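PDB 6HV6: toxin PAU_02230 from Photorhabdus asymbiotica subsp. asymbiotica ATCC 43949, which is a bacterial toxin, also called PaTox, modelled here as a region that combines many helices with a six-stranded antiparallel sheet. Local coordinates for residues 66-74 with 221-229. The protein carries 1 engineered substitution. Numbering follows the deposited sequence.
Sequences ITISGYKFK and MLMGIYSSN
Tyr226 turns its edge toward the face of Tyr71 in an offset edge-to-face pair, the centroids 5.3 Å apart and the planes at 76°. Its CD2 makes the nearest approach, 3.5 Å from Tyr71 CD1, while Tyr71 CE1 lies in the plane of the Tyr226 ring, at its edge. One face of Tyr226 receives Phe73 CZ, offset toward the rim; the two planes meet obliquely at 57°, and Phe73 CE2 comes within 3.6 Å of Tyr226 CZ. A water over one face of Phe73, offset toward the rim, donates to Lys72 O at 2.8 Å and bonds only weakly to Tyr226 OH. Backbone oxygens lie in plane at two ring edges, Ile68 O at Tyr71 and Ile66 O at Phe73. The three rings thus form an aromatic cluster. Near the plane of the Tyr71 ring, at its edge, lies Ser227 OG, hydrogen-bonded to Tyr71 OH at 3.1 Å; either hydroxyl could donate. Tyr71 and Phe73 reach the cluster from a two-stranded beta hairpin, strands 65-68 and 71-74, whose type I' turn runs from Ile68 to Tyr71 and is closed by mutual backbone bonds between those two residues. The facing residues come from helix 215-224 and the chain that follows it. From there Met223 extends toward the hairpin with CG anti to its backbone N (chi1 -161°), then bends at chi2. This course carries CG along Tyr71, 3.8 Å from CD2, and brings CE to 3.8 Å from Ile68 CG2 and to the edge of the Phe73 ring. Leu190 touches both Phe73 and Met223, and Pro187 both Ile68 and Met223. Ser69 lays CB against Met223 CG, but its OG bonds to Leu185 O.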
loop_
_atom_site.group_PDB
_atom_site.type_symbol
_atom_site.label_atom_id
_atom_site.label_comp_id
_atom_site.label_asym_id
_atom_site.label_seq_id
_atom_site.Cartn_x
_atom_site.Cartn_y
_atom_site.Cartn_z
ATOM N N ILE A 66 13.354 11.835 -2.065
ATOM C CA ILE A 66 13.445 10.458 -1.595
ATOM C C ILE A 66 13.277 9.532 -2.787
ATOM O O ILE A 66 12.326 9.678 -3.564
ATOM C CB ILE A 66 12.397 10.150 -0.509
ATOM C CG1 ILE A 66 12.669 11.017 0.727
ATOM C CG2 ILE A 66 12.416 8.659 -0.156
ATOM C CD1 ILE A 66 11.524 11.076 1.703
ATOM N N THR A 67 14.202 8.586 -2.931
ATOM C CA THR A 67 14.168 7.590 -3.995
ATOM C C THR A 67 13.722 6.253 -3.420
ATOM O O THR A 67 14.351 5.733 -2.490
ATOM C CB THR A 67 15.536 7.465 -4.658
ATOM O OG1 THR A 67 15.864 8.713 -5.276
ATOM C CG2 THR A 67 15.517 6.384 -5.713
ATOM N N ILE A 68 12.633 5.712 -3.963
ATOM C CA ILE A 68 12.089 4.418 -3.558
ATOM C C ILE A 68 12.198 3.491 -4.765
ATOM O O ILE A 68 11.403 3.590 -5.710
ATOM C CB ILE A 68 10.634 4.511 -3.085
ATOM C CG1 ILE A 68 10.493 5.487 -1.918
ATOM C CG2 ILE A 68 10.135 3.128 -2.697
ATOM C CD1 ILE A 68 11.104 4.987 -0.646
ATOM N N SER A 69 13.176 2.587 -4.734
ATOM C CA SER A 69 13.340 1.543 -5.749
ATOM C C SER A 69 13.381 2.125 -7.159
ATOM O O SER A 69 12.717 1.651 -8.082
ATOM C CB SER A 69 12.251 0.483 -5.611
ATOM O OG SER A 69 12.410 -0.215 -4.375
ATOM N N GLY A 70 14.186 3.168 -7.321
ATOM C CA GLY A 70 14.392 3.786 -8.608
ATOM C C GLY A 70 13.492 4.966 -8.907
ATOM O O GLY A 70 13.767 5.702 -9.862
ATOM N N TYR A 71 12.439 5.180 -8.124
ATOM C CA TYR A 71 11.503 6.273 -8.354
ATOM C C TYR A 71 11.791 7.418 -7.395
ATOM O O TYR A 71 11.862 7.212 -6.181
ATOM C CB TYR A 71 10.058 5.804 -8.192
ATOM C CG TYR A 71 9.639 4.842 -9.281
ATOM C CD1 TYR A 71 9.111 5.309 -10.477
ATOM C CD2 TYR A 71 9.806 3.476 -9.126
ATOM C CE1 TYR A 71 8.735 4.438 -11.480
ATOM C CE2 TYR A 71 9.433 2.593 -10.128
ATOM C CZ TYR A 71 8.895 3.084 -11.302
ATOM O OH TYR A 71 8.525 2.219 -12.308
ATOM N N LYS A 72 11.942 8.620 -7.947
ATOM C CA LYS A 72 12.240 9.809 -7.161
ATOM C C LYS A 72 10.944 10.489 -6.744
ATOM O O LYS A 72 10.052 10.703 -7.570
ATOM C CB LYS A 72 13.108 10.780 -7.962
ATOM C CG LYS A 72 14.393 10.159 -8.488
ATOM C CD LYS A 72 15.547 11.162 -8.532
ATOM C CE LYS A 72 15.291 12.294 -9.512
ATOM N NZ LYS A 72 16.361 13.337 -9.441
ATOM N N PHE A 73 10.840 10.822 -5.463
ATOM C CA PHE A 73 9.703 11.570 -4.947
ATOM C C PHE A 73 10.224 12.874 -4.372
ATOM O O PHE A 73 11.080 12.864 -3.481
ATOM C CB PHE A 73 8.934 10.760 -3.907
ATOM C CG PHE A 73 8.386 9.491 -4.461
ATOM C CD1 PHE A 73 9.179 8.358 -4.542
ATOM C CD2 PHE A 73 7.104 9.444 -4.968
ATOM C CE1 PHE A 73 8.688 7.191 -5.075
ATOM C CE2 PHE A 73 6.607 8.269 -5.513
ATOM C CZ PHE A 73 7.409 7.144 -5.563
ATOM N N LYS A 74 9.722 13.984 -4.900
ATOM C CA LYS A 74 10.196 15.308 -4.531
ATOM C C LYS A 74 9.367 15.884 -3.392
ATOM O O LYS A 74 8.141 15.759 -3.378
ATOM C CB LYS A 74 10.144 16.243 -5.740
ATOM C CG LYS A 74 11.388 16.194 -6.618
ATOM C CD LYS A 74 12.591 16.783 -5.894
ATOM C CE LYS A 74 13.851 16.731 -6.747
ATOM N NZ LYS A 74 15.016 17.342 -6.044
ATOM N N MET A 221 8.679 -5.357 -10.448
ATOM C CA MET A 221 7.432 -5.358 -11.202
ATOM C C MET A 221 6.317 -4.687 -10.423
ATOM O O MET A 221 5.541 -3.904 -10.989
ATOM C CB MET A 221 7.045 -6.784 -11.571
ATOM C CG MET A 221 8.001 -7.423 -12.535
ATOM S SD MET A 221 7.633 -9.164 -12.717
ATOM C CE MET A 221 5.920 -9.074 -13.248
ATOM N N LEU A 222 6.204 -4.977 -9.122
ATOM C CA LEU A 222 5.175 -4.338 -8.306
ATOM C C LEU A 222 5.360 -2.825 -8.288
ATOM O O LEU A 222 4.423 -2.067 -8.549
ATOM C CB LEU A 222 5.208 -4.888 -6.872
ATOM C CG LEU A 222 4.655 -6.304 -6.699
ATOM C CD1 LEU A 222 4.987 -6.872 -5.324
ATOM C CD2 LEU A 222 3.149 -6.306 -6.943
ATOM N N MET A 223 6.569 -2.371 -7.963
ATOM C CA MET A 223 6.827 -0.937 -7.925
ATOM C C MET A 223 6.638 -0.303 -9.303
ATOM O O MET A 223 6.186 0.842 -9.406
ATOM C CB MET A 223 8.240 -0.702 -7.384
ATOM C CG MET A 223 8.489 0.678 -6.872
ATOM S SD MET A 223 7.406 1.189 -5.509
ATOM C CE MET A 223 7.735 2.945 -5.614
ATOM N N GLY A 224 6.932 -1.039 -10.377
ATOM C CA GLY A 224 6.737 -0.488 -11.712
ATOM C C GLY A 224 5.292 -0.156 -12.041
ATOM O O GLY A 224 5.036 0.662 -12.934
ATOM N N ILE A 225 4.334 -0.753 -11.329
ATOM C CA ILE A 225 2.933 -0.365 -11.511
ATOM C C ILE A 225 2.738 1.126 -11.245
ATOM O O ILE A 225 1.814 1.747 -11.796
ATOM C CB ILE A 225 2.023 -1.232 -10.618
ATOM C CG1 ILE A 225 2.176 -2.709 -10.997
ATOM C CG2 ILE A 225 0.569 -0.821 -10.742
ATOM C CD1 ILE A 225 1.354 -3.662 -10.129
ATOM N N TYR A 226 3.610 1.730 -10.420
ATOM C CA TYR A 226 3.585 3.178 -10.225
ATOM C C TYR A 226 3.618 3.924 -11.553
ATOM O O TYR A 226 3.014 4.992 -11.684
ATOM C CB TYR A 226 4.760 3.619 -9.338
ATOM C CG TYR A 226 4.784 5.113 -9.072
ATOM C CD1 TYR A 226 3.843 5.707 -8.233
ATOM C CD2 TYR A 226 5.739 5.925 -9.661
ATOM C CE1 TYR A 226 3.845 7.075 -7.999
ATOM C CE2 TYR A 226 5.753 7.303 -9.427
ATOM C CZ TYR A 226 4.807 7.865 -8.592
ATOM O OH TYR A 226 4.818 9.225 -8.362
ATOM N N SER A 227 4.288 3.364 -12.553
ATOM C CA SER A 227 4.388 3.976 -13.872
ATOM C C SER A 227 3.163 3.760 -14.755
ATOM O O SER A 227 3.145 4.287 -15.877
ATOM C CB SER A 227 5.616 3.432 -14.596
ATOM O OG SER A 227 6.794 4.031 -14.094
ATOM N N SER A 228 2.162 2.996 -14.322
ATOM C CA SER A 228 1.043 2.713 -15.218
ATOM C C SER A 228 0.263 3.981 -15.528
ATOM O O SER A 228 0.041 4.825 -14.657
ATOM C CB SER A 228 0.097 1.674 -14.618
ATOM O OG SER A 228 -0.886 1.291 -15.575
ATOM N N ASN A 229 -0.143 4.128 -16.784
ATOM C CA ASN A 229 -1.078 5.189 -17.129
ATOM C C ASN A 229 -2.503 4.664 -17.202
ATOM O O ASN A 229 -3.387 5.358 -17.708
ATOM C CB ASN A 229 -0.679 5.866 -18.445
ATOM C CG ASN A 229 -0.957 5.001 -19.660
ATOM O OD1 ASN A 229 -0.967 3.767 -19.573
ATOM N ND2 ASN A 229 -1.190 5.645 -20.806
HETATM O O HOH W 1 8.077 9.643 -9.177
#